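Local structure of oligopeptide-binding protein oppA (Lactococcus lactis, 3DRF) at residues 339-342 with 343-346; 348-351 with 352-356; 378-381 with 382-385. The protein captures oligopeptides by closing round them like a Venus fly-trap and serves an ABC transporter that takes up peptides larger than three residues, needed for growth in milk. All coordinates share one frame; numbering follows the deposited sequence.

Contact 1: 339-342 with 343-346; sequences ARNV and AEVD
Asn341 holds CG between its own N and carbonyl carbon (chi1 56°), which brings its amide over the first helical turn, while Glu344 sets CG beside its backbone N (chi1 -73°) and runs extended back toward it. The two side chains cross at about a right angle and join through a nearly straight hydrogen bond from Asn341 ND2 to Glu344 OE1, 3.0 Å long. The acceptor lies in the amide plane, whereas the donor meets OE1 on the anti side, somewhat out of the carboxylate plane, and the two planes stand 63° apart. Asn341 OD1 has its own partner, Asn428 of helix 422-435, so both ends of the amide are held and its rotation is fixed. OD1 also touches Val345 CG2 at 4.0 Å. Asn341 occupies the N-cap of helix 342-349, yet its side chain makes no capping bond; the helix starts instead with the backbone bonds from Val345 N to Asn341 O (3.1 Å) and from Asp346 N to Val342 O (2.9 Å). Val342 and Asp346 lie side by side one turn apart, pointing the same way, with Val342 CG1 3.8 Å from Asp346 OD2. That carboxylate oxygen is taken up by Asn540 on strand 536-549. The other methyl, Val342 CG2, rests 3.8 Å above the guanidinium plane of Arg340, near its rim; Arg340 also makes a cation-pi contact with Tyr429.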
ATOM      1  N   ALA A 339      18.076 -14.253  12.495  1.00  7.38           N
ATOM      2  CA  ALA A 339      17.541 -15.322  13.411  1.00  7.76           C
ATOM      3  C   ALA A 339      16.178 -15.870  12.933  1.00  7.43           C
ATOM      4  O   ALA A 339      15.790 -16.921  13.290  1.00  8.30           O
ATOM      5  CB  ALA A 339      17.384 -14.751  14.802  1.00  7.95           C
ATOM      6  N   ARG A 340      15.422 -15.101  12.144  1.00  7.46           N
ATOM      7  CA  ARG A 340      14.122 -15.629  11.673  1.00  7.55           C
ATOM      8  C   ARG A 340      14.328 -16.799  10.689  1.00  7.67           C
ATOM      9  O   ARG A 340      15.302 -16.895  10.018  1.00  8.35           O
ATOM     10  CB  ARG A 340      13.245 -14.539  10.960  1.00  7.32           C
ATOM     11  CG  ARG A 340      12.721 -13.436  11.928  1.00  7.47           C
ATOM     12  CD  ARG A 340      11.552 -12.656  11.280  1.00  7.62           C
ATOM     13  NE  ARG A 340      11.975 -12.016  10.029  1.00  7.32           N
ATOM     14  CZ  ARG A 340      11.122 -11.397   9.227  1.00  7.57           C
ATOM     15  NH1 ARG A 340      11.561 -10.871   8.131  1.00  8.15           N
ATOM     16  NH2 ARG A 340       9.845 -11.332   9.556  1.00  7.86           N
ATOM     17  N   ASN A 341      13.316 -17.677  10.694  1.00  8.31           N
ATOM     18  CA  ASN A 341      13.240 -18.797   9.790  1.00  8.11           C
ATOM     19  C   ASN A 341      12.085 -18.659   8.785  1.00  8.04           C
ATOM     20  O   ASN A 341      11.198 -19.455   8.743  1.00  8.25           O
ATOM     21  CB  ASN A 341      13.092 -20.117  10.600  1.00  8.49           C
ATOM     22  CG  ASN A 341      11.906 -20.114  11.534  1.00  8.31           C
ATOM     23  OD1 ASN A 341      11.405 -19.137  11.917  1.00  8.33           O
ATOM     24  ND2 ASN A 341      11.472 -21.309  11.892  1.00  9.53           N
ATOM     25  N   VAL A 342      12.183 -17.630   7.948  1.00  7.78           N
ATOM     26  CA  VAL A 342      11.078 -17.291   7.058  1.00  7.85           C
ATOM     27  C   VAL A 342      10.841 -18.420   6.026  1.00  8.19           C
ATOM     28  O   VAL A 342       9.741 -18.723   5.727  1.00  7.34           O
ATOM     29  CB  VAL A 342      11.354 -15.933   6.345  1.00  7.57           C
ATOM     30  CG1 VAL A 342      10.296 -15.643   5.360  1.00  8.96           C
ATOM     31  CG2 VAL A 342      11.454 -14.827   7.390  1.00  8.54           C
ATOM     32  N   ALA A 343      11.904 -19.019   5.502  1.00  8.05           N
ATOM     33  CA  ALA A 343      11.767 -20.121   4.541  1.00  8.43           C
ATOM     34  C   ALA A 343      11.037 -21.325   5.188  1.00  8.50           C
ATOM     35  O   ALA A 343      10.146 -21.866   4.593  1.00  8.58           O
ATOM     36  CB  ALA A 343      13.171 -20.521   3.999  1.00  9.11           C
ATOM     37  N   GLU A 344      11.414 -21.697   6.406  1.00  8.83           N
ATOM     38  CA  GLU A 344      10.710 -22.778   7.091  1.00  9.60           C
ATOM     39  C   GLU A 344       9.210 -22.466   7.266  1.00  9.22           C
ATOM     40  O   GLU A 344       8.392 -23.293   7.052  1.00  9.21           O
ATOM     41  CB  GLU A 344      11.339 -23.053   8.464  1.00 10.61           C
ATOM     42  CG  GLU A 344      12.675 -23.751   8.448  1.00 13.31           C
ATOM     43  CD  GLU A 344      13.105 -24.216   9.813  1.00 15.63           C
ATOM     44  OE1 GLU A 344      12.561 -23.862  10.836  1.00 13.16           O
ATOM     45  OE2 GLU A 344      14.041 -25.010   9.755  1.00 20.27           O
ATOM     46  N   VAL A 345       8.870 -21.237   7.648  1.00  8.40           N
ATOM     47  CA  VAL A 345       7.471 -20.810   7.807  1.00  8.72           C
ATOM     48  C   VAL A 345       6.754 -20.889   6.467  1.00  8.25           C
ATOM     49  O   VAL A 345       5.707 -21.434   6.381  1.00  8.56           O
ATOM     50  CB  VAL A 345       7.441 -19.359   8.394  1.00  8.38           C
ATOM     51  CG1 VAL A 345       6.067 -18.756   8.245  1.00  9.44           C
ATOM     52  CG2 VAL A 345       7.927 -19.393   9.869  1.00  9.04           C
ATOM     53  N   ASP A 346       7.369 -20.357   5.413  1.00  7.97           N
ATOM     54  CA  ASP A 346       6.739 -20.365   4.077  1.00  8.58           C
ATOM     55  C   ASP A 346       6.519 -21.802   3.540  1.00  8.91           C
ATOM     56  O   ASP A 346       5.525 -22.096   3.014  1.00  9.37           O
ATOM     57  CB  ASP A 346       7.569 -19.570   3.063  1.00  8.89           C
ATOM     58  CG  ASP A 346       7.485 -18.059   3.251  1.00  9.67           C
ATOM     59  OD1 ASP A 346       6.686 -17.576   3.973  1.00  9.99           O
ATOM     60  OD2 ASP A 346       8.325 -17.445   2.618  1.00  9.56           O
TER

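Contact 2: 348-351 with 352-356; sequences KFSN and GLSTP
Ser350 presents the face of its carbonyl group to Leu353: Leu353 N stands 51° out of the carbonyl plane, off the lone pairs, yet its N-H points nearly straight at the oxygen, and Leu353 N to Ser350 O measures 3.0 Å. The side chain of Leu353 gathers round the same oxygen, with CB 3.5 Å from Ser350 O. Just before the turn, the Phe349 ring carries Lys348 CG over the centre of one face, 3.7 Å above the plane. The bond between Ser350 and Leu353 closes a type I' beta turn, in keeping with the positive phi values of Asn351 (54°) and Gly352 (79°); this turn takes the chain from the end of helix 342-349 into strand 354-356, which pairs antiparallel with strand 536-549. Backbone bonds from Leu353 to Leu543 and from Thr355 to Phe541 tie the exit to that strand. A second bond spans the turn on the side-chain level: Ser350 OG, placed between its backbone N and carbonyl carbon, accepts from Ser354 N at 3.2 Å. The same hydroxyl is hydrogen-bonded to Asp346 O, one turn back, and therefore joins the last helical turn to the first strand residue. Next to this bond the two serines pack, Ser350 CB lying 3.6 Å from Ser354 CB. Asn351 instead turns its amide away, giving ND2 to Ser280 O.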
ATOM      1  N   LYS A 348       6.121 -24.501   5.393  1.00 10.22           N
ATOM      2  CA  LYS A 348       5.111 -25.160   6.226  1.00 10.47           C
ATOM      3  C   LYS A 348       3.685 -24.702   5.937  1.00 10.62           C
ATOM      4  O   LYS A 348       2.791 -25.485   5.992  1.00 11.77           O
ATOM      5  CB  LYS A 348       5.426 -24.893   7.694  1.00 10.13           C
ATOM      6  CG  LYS A 348       4.405 -25.574   8.669  1.00 11.18           C
ATOM      7  CD  LYS A 348       4.961 -25.614  10.125  1.00 11.38           C
ATOM      8  CE  LYS A 348       3.946 -26.229  11.116  1.00 12.43           C
ATOM      9  NZ  LYS A 348       4.531 -26.162  12.441  1.00 14.81           N
ATOM     10  N   PHE A 349       3.508 -23.415   5.665  1.00 10.22           N
ATOM     11  CA  PHE A 349       2.163 -22.827   5.663  1.00 10.14           C
ATOM     12  C   PHE A 349       1.670 -22.246   4.349  1.00 10.07           C
ATOM     13  O   PHE A 349       0.504 -22.126   4.199  1.00 10.18           O
ATOM     14  CB  PHE A 349       2.049 -21.719   6.743  1.00 10.47           C
ATOM     15  CG  PHE A 349       2.263 -22.186   8.174  1.00  9.69           C
ATOM     16  CD1 PHE A 349       1.295 -22.953   8.826  1.00 11.72           C
ATOM     17  CD2 PHE A 349       3.393 -21.814   8.892  1.00 10.75           C
ATOM     18  CE1 PHE A 349       1.484 -23.345  10.106  1.00 12.20           C
ATOM     19  CE2 PHE A 349       3.565 -22.207  10.176  1.00 11.77           C
ATOM     20  CZ  PHE A 349       2.582 -22.961  10.792  1.00 12.10           C
ATOM     21  N   SER A 350       2.545 -21.818   3.444  1.00  9.41           N
ATOM     22  CA  SER A 350       2.109 -20.926   2.325  1.00  9.55           C
ATOM     23  C   SER A 350       1.663 -21.651   1.038  1.00 10.13           C
ATOM     24  O   SER A 350       1.337 -21.021   0.080  1.00  9.65           O
ATOM     25  CB  SER A 350       3.182 -19.864   1.974  1.00  9.94           C
ATOM     26  OG  SER A 350       4.144 -20.390   1.080  1.00 11.17           O
ATOM     27  N   ASN A 351       1.722 -22.983   1.020  1.00 10.63           N
ATOM     28  CA  ASN A 351       1.302 -23.747  -0.183  1.00 11.91           C
ATOM     29  C   ASN A 351       1.998 -23.299  -1.457  1.00 12.20           C
ATOM     30  O   ASN A 351       1.431 -23.271  -2.493  1.00 12.12           O
ATOM     31  CB  ASN A 351      -0.227 -23.724  -0.330  1.00 12.37           C
ATOM     32  CG  ASN A 351      -0.880 -24.416   0.789  1.00 13.44           C
ATOM     33  OD1 ASN A 351      -0.573 -25.555   1.051  1.00 15.37           O
ATOM     34  ND2 ASN A 351      -1.731 -23.759   1.477  1.00 13.12           N
ATOM     35  N   GLY A 352       3.270 -22.937  -1.310  1.00 11.79           N
ATOM     36  CA  GLY A 352       4.072 -22.513  -2.447  1.00 12.52           C
ATOM     37  C   GLY A 352       3.862 -21.079  -2.938  1.00 12.53           C
ATOM     38  O   GLY A 352       4.537 -20.687  -3.845  1.00 14.34           O
ATOM     39  N   LEU A 353       2.976 -20.302  -2.313  1.00 11.59           N
ATOM     40  CA  LEU A 353       2.645 -18.986  -2.831  1.00 11.60           C
ATOM     41  C   LEU A 353       3.565 -17.886  -2.338  1.00 11.29           C
ATOM     42  O   LEU A 353       3.680 -16.920  -3.005  1.00 11.18           O
ATOM     43  CB  LEU A 353       1.217 -18.645  -2.468  1.00 12.11           C
ATOM     44  CG  LEU A 353       0.158 -19.511  -3.134  1.00 13.84           C
ATOM     45  CD1 LEU A 353      -1.125 -19.240  -2.377  1.00 16.20           C
ATOM     46  CD2 LEU A 353      -0.022 -19.055  -4.550  1.00 16.24           C
ATOM     47  N   SER A 354       4.211 -18.097  -1.204  1.00 10.79           N
ATOM     48  CA  SER A 354       5.120 -17.080  -0.615  1.00 11.18           C
ATOM     49  C   SER A 354       6.560 -17.520  -0.780  1.00 11.21           C
ATOM     50  O   SER A 354       6.897 -18.635  -0.467  1.00 12.74           O
ATOM     51  CB  SER A 354       4.817 -16.868   0.869  1.00 12.31           C
ATOM     52  OG  SER A 354       3.533 -16.348   1.034  1.00 14.43           O
ATOM     53  N   THR A 355       7.392 -16.611  -1.203  1.00  9.99           N
ATOM     54  CA  THR A 355       8.808 -16.836  -1.389  1.00 10.66           C
ATOM     55  C   THR A 355       9.584 -15.838  -0.505  1.00  9.57           C
ATOM     56  O   THR A 355       9.375 -14.676  -0.610  1.00  8.92           O
ATOM     57  CB  THR A 355       9.210 -16.599  -2.875  1.00 10.63           C
ATOM     58  OG1 THR A 355       8.450 -17.496  -3.726  1.00 12.93           O
ATOM     59  CG2 THR A 355      10.688 -16.852  -3.054  1.00 12.55           C
ATOM     60  N   PRO A 356      10.500 -16.325   0.312  1.00  8.30           N
ATOM     61  CA  PRO A 356      11.288 -15.408   1.158  1.00  8.16           C
ATOM     62  C   PRO A 356      11.965 -14.345   0.278  1.00  8.21           C
ATOM     63  O   PRO A 356      12.620 -14.697  -0.694  1.00  8.85           O
ATOM     64  CB  PRO A 356      12.372 -16.322   1.780  1.00  8.29           C
ATOM     65  CG  PRO A 356      11.632 -17.681   1.900  1.00  8.19           C
ATOM     66  CD  PRO A 356      10.826 -17.753   0.616  1.00  8.61           C
TER

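Contact 3: 378-381 with 382-385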
ATOM      1  N   LYS A 378      17.796 -16.539   4.210  1.00  9.69           N
ATOM      2  CA  LYS A 378      18.338 -17.767   4.804  1.00 10.45           C
ATOM      3  C   LYS A 378      18.623 -17.532   6.282  1.00 10.26           C
ATOM      4  O   LYS A 378      19.290 -16.627   6.633  1.00 10.65           O
ATOM      5  CB  LYS A 378      19.643 -18.164   4.078  1.00 11.48           C
ATOM      6  CG  LYS A 378      20.330 -19.396   4.614  1.00 15.85           C
ATOM      7  CD  LYS A 378      21.476 -19.747   3.727  1.00 20.05           C
ATOM      8  CE  LYS A 378      22.214 -21.049   4.215  1.00 23.01           C
ATOM      9  NZ  LYS A 378      21.270 -22.175   4.405  1.00 24.71           N
ATOM     10  N   GLN A 379      18.063 -18.393   7.129  1.00  9.58           N
ATOM     11  CA  GLN A 379      18.314 -18.293   8.565  1.00  9.52           C
ATOM     12  C   GLN A 379      19.823 -18.482   8.828  1.00  9.48           C
ATOM     13  O   GLN A 379      20.425 -19.317   8.230  1.00 10.59           O
ATOM     14  CB  GLN A 379      17.507 -19.347   9.344  1.00  9.52           C
ATOM     15  CG  GLN A 379      17.644 -19.132  10.881  1.00  9.26           C
ATOM     16  CD  GLN A 379      16.835 -20.157  11.699  1.00  9.66           C
ATOM     17  OE1 GLN A 379      16.269 -19.844  12.695  1.00 12.34           O
ATOM     18  NE2 GLN A 379      16.850 -21.366  11.260  1.00 10.19           N
ATOM     19  N   ASP A 380      20.382 -17.659   9.692  1.00  9.87           N
ATOM     20  CA  ASP A 380      21.798 -17.815  10.104  1.00  9.97           C
ATOM     21  C   ASP A 380      21.917 -17.457  11.591  1.00  9.67           C
ATOM     22  O   ASP A 380      22.322 -16.400  11.963  1.00  9.27           O
ATOM     23  CB  ASP A 380      22.729 -16.991   9.203  1.00 10.19           C
ATOM     24  CG  ASP A 380      24.182 -17.409   9.335  1.00 12.01           C
ATOM     25  OD1 ASP A 380      24.496 -18.052  10.305  1.00 11.92           O
ATOM     26  OD2 ASP A 380      24.904 -17.078   8.423  1.00 13.47           O
ATOM     27  N   LEU A 381      21.610 -18.428  12.424  1.00 10.29           N
ATOM     28  CA  LEU A 381      21.673 -18.254  13.877  1.00 10.60           C
ATOM     29  C   LEU A 381      23.120 -18.040  14.366  1.00 10.86           C
ATOM     30  O   LEU A 381      23.361 -17.281  15.208  1.00 10.81           O
ATOM     31  CB  LEU A 381      21.052 -19.466  14.615  1.00 10.42           C
ATOM     32  CG  LEU A 381      19.529 -19.572  14.419  1.00 10.98           C
ATOM     33  CD1 LEU A 381      19.107 -20.982  14.897  1.00 13.13           C
ATOM     34  CD2 LEU A 381      18.816 -18.540  15.271  1.00 11.54           C
ATOM     35  N   ASP A 382      24.072 -18.714  13.738  1.00 11.29           N
ATOM     36  CA  ASP A 382      25.463 -18.531  14.128  1.00 11.83           C
ATOM     37  C   ASP A 382      25.930 -17.085  13.869  1.00 11.35           C
ATOM     38  O   ASP A 382      26.575 -16.500  14.673  1.00 11.62           O
ATOM     39  CB  ASP A 382      26.421 -19.512  13.393  1.00 13.05           C
ATOM     40  CG  ASP A 382      26.223 -20.974  13.774  1.00 15.49           C
ATOM     41  OD1 ASP A 382      25.519 -21.254  14.692  1.00 18.07           O
ATOM     42  OD2 ASP A 382      26.772 -21.765  13.063  1.00 19.39           O
ATOM     43  N   LYS A 383      25.593 -16.551  12.697  1.00 10.96           N
ATOM     44  CA  LYS A 383      25.945 -15.146  12.384  1.00 10.75           C
ATOM     45  C   LYS A 383      25.279 -14.147  13.334  1.00 10.28           C
ATOM     46  O   LYS A 383      25.872 -13.243  13.762  1.00  9.92           O
ATOM     47  CB  LYS A 383      25.600 -14.822  10.916  1.00 11.55           C
ATOM     48  CG  LYS A 383      25.977 -13.405  10.495  1.00 13.06           C
ATOM     49  CD  LYS A 383      25.893 -13.250   8.968  1.00 15.68           C
ATOM     50  CE  LYS A 383      26.455 -11.907   8.592  1.00 18.22           C
ATOM     51  NZ  LYS A 383      26.484 -11.608   7.139  1.00 21.15           N
ATOM     52  N   ALA A 384      24.007 -14.378  13.628  1.00  9.25           N
ATOM     53  CA  ALA A 384      23.286 -13.545  14.563  1.00  9.40           C
ATOM     54  C   ALA A 384      23.949 -13.504  15.929  1.00  9.45           C
ATOM     55  O   ALA A 384      24.186 -12.473  16.436  1.00  9.51           O
ATOM     56  CB  ALA A 384      21.841 -14.049  14.686  1.00  9.27           C
ATOM     57  N   ASN A 385      24.246 -14.676  16.486  1.00 10.06           N
ATOM     58  CA  ASN A 385      24.951 -14.750  17.783  1.00 10.48           C
ATOM     59  C   ASN A 385      26.347 -14.064  17.742  1.00 10.87           C
ATOM     60  O   ASN A 385      26.689 -13.382  18.653  1.00 11.61           O
ATOM     61  CB  ASN A 385      25.032 -16.238  18.263  1.00 10.52           C
ATOM     62  CG  ASN A 385      23.720 -16.737  18.908  1.00 11.19           C
ATOM     63  OD1 ASN A 385      23.204 -16.157  19.773  1.00 10.91           O
ATOM     64  ND2 ASN A 385      23.277 -17.879  18.460  1.00 13.10           N
TER
HETATM   65  O   HOH W   1      23.947 -20.594  11.368  1.00 19.38           O
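Asp380 and Lys383 cross at about a right angle, the carboxylate lying against the root of the lysine chain instead of reaching its ammonium end. CG of Asp380 is 3.3 Å from Lys383 CB, a close approach, and Asp380 OD2 is 3.4 Å from that same CB. With CG swung opposite its own backbone N (chi1 -164°), Asp380 reaches forward over the start of helix 381-390, where OD1 accepts from Lys383 N at 3.0 Å. The donor comes from above the carboxylate plane, 62° out of it, although the N-H itself points almost straight at OD1. This is a side-chain N-cap, and it stands beside the first backbone bond of the helix, from Ala384 N to Asp380 O (3.1 Å). A water donates to Asp380 OD1 at 2.8 Å and accepts from Asp382 N at 3.0 Å, so the cap reaches a second N-H of the first turn indirectly. The extended Lys383 carries NZ on to Tyr338 OH of helix 330-339, leaving NZ 5.8 Å from Asp380 OD2. Leu381, the first residue of the helix, packs on Ala339 and Ile436. Replacing Asp380 by an alanine would probably leave Lys383 N and the bridging water without their shared acceptor and the first turn more prone to fray. Since two donors grip OD1 at the N-terminal end of a helix, where the peptide dipoles present positive potential, the negative charge of Asp380 is likely to be stabilised there, which may partly offset repulsion from the Asp382 carboxylate (Asp382 OD2 to Asp380 OD1, 5.2 Å).

Contacts 1 and 2 share helix 342-349, one at its start and the other at its end, with centres about 10 Å apart. The strand of contact 2 turns back along the helix, so that Pro356 CG packs on Ala343 CA at 3.6 Å. Contact 3 opens a separate helix, about 12 Å from contact 1 between centres; Leu381 CD2 meets Ala339 CA at 3.9 Å, and Gln379 CG lies 3.4 Å from Arg340 O. Contacts 2 and 3 do not touch: their centres are about 21 Å apart and their nearest atoms about 6 Å. Contact 1 therefore bridges them. All three sit on one side of the chain's centre, contact 3 farthest out, its centre about 31 Å from that of the chain.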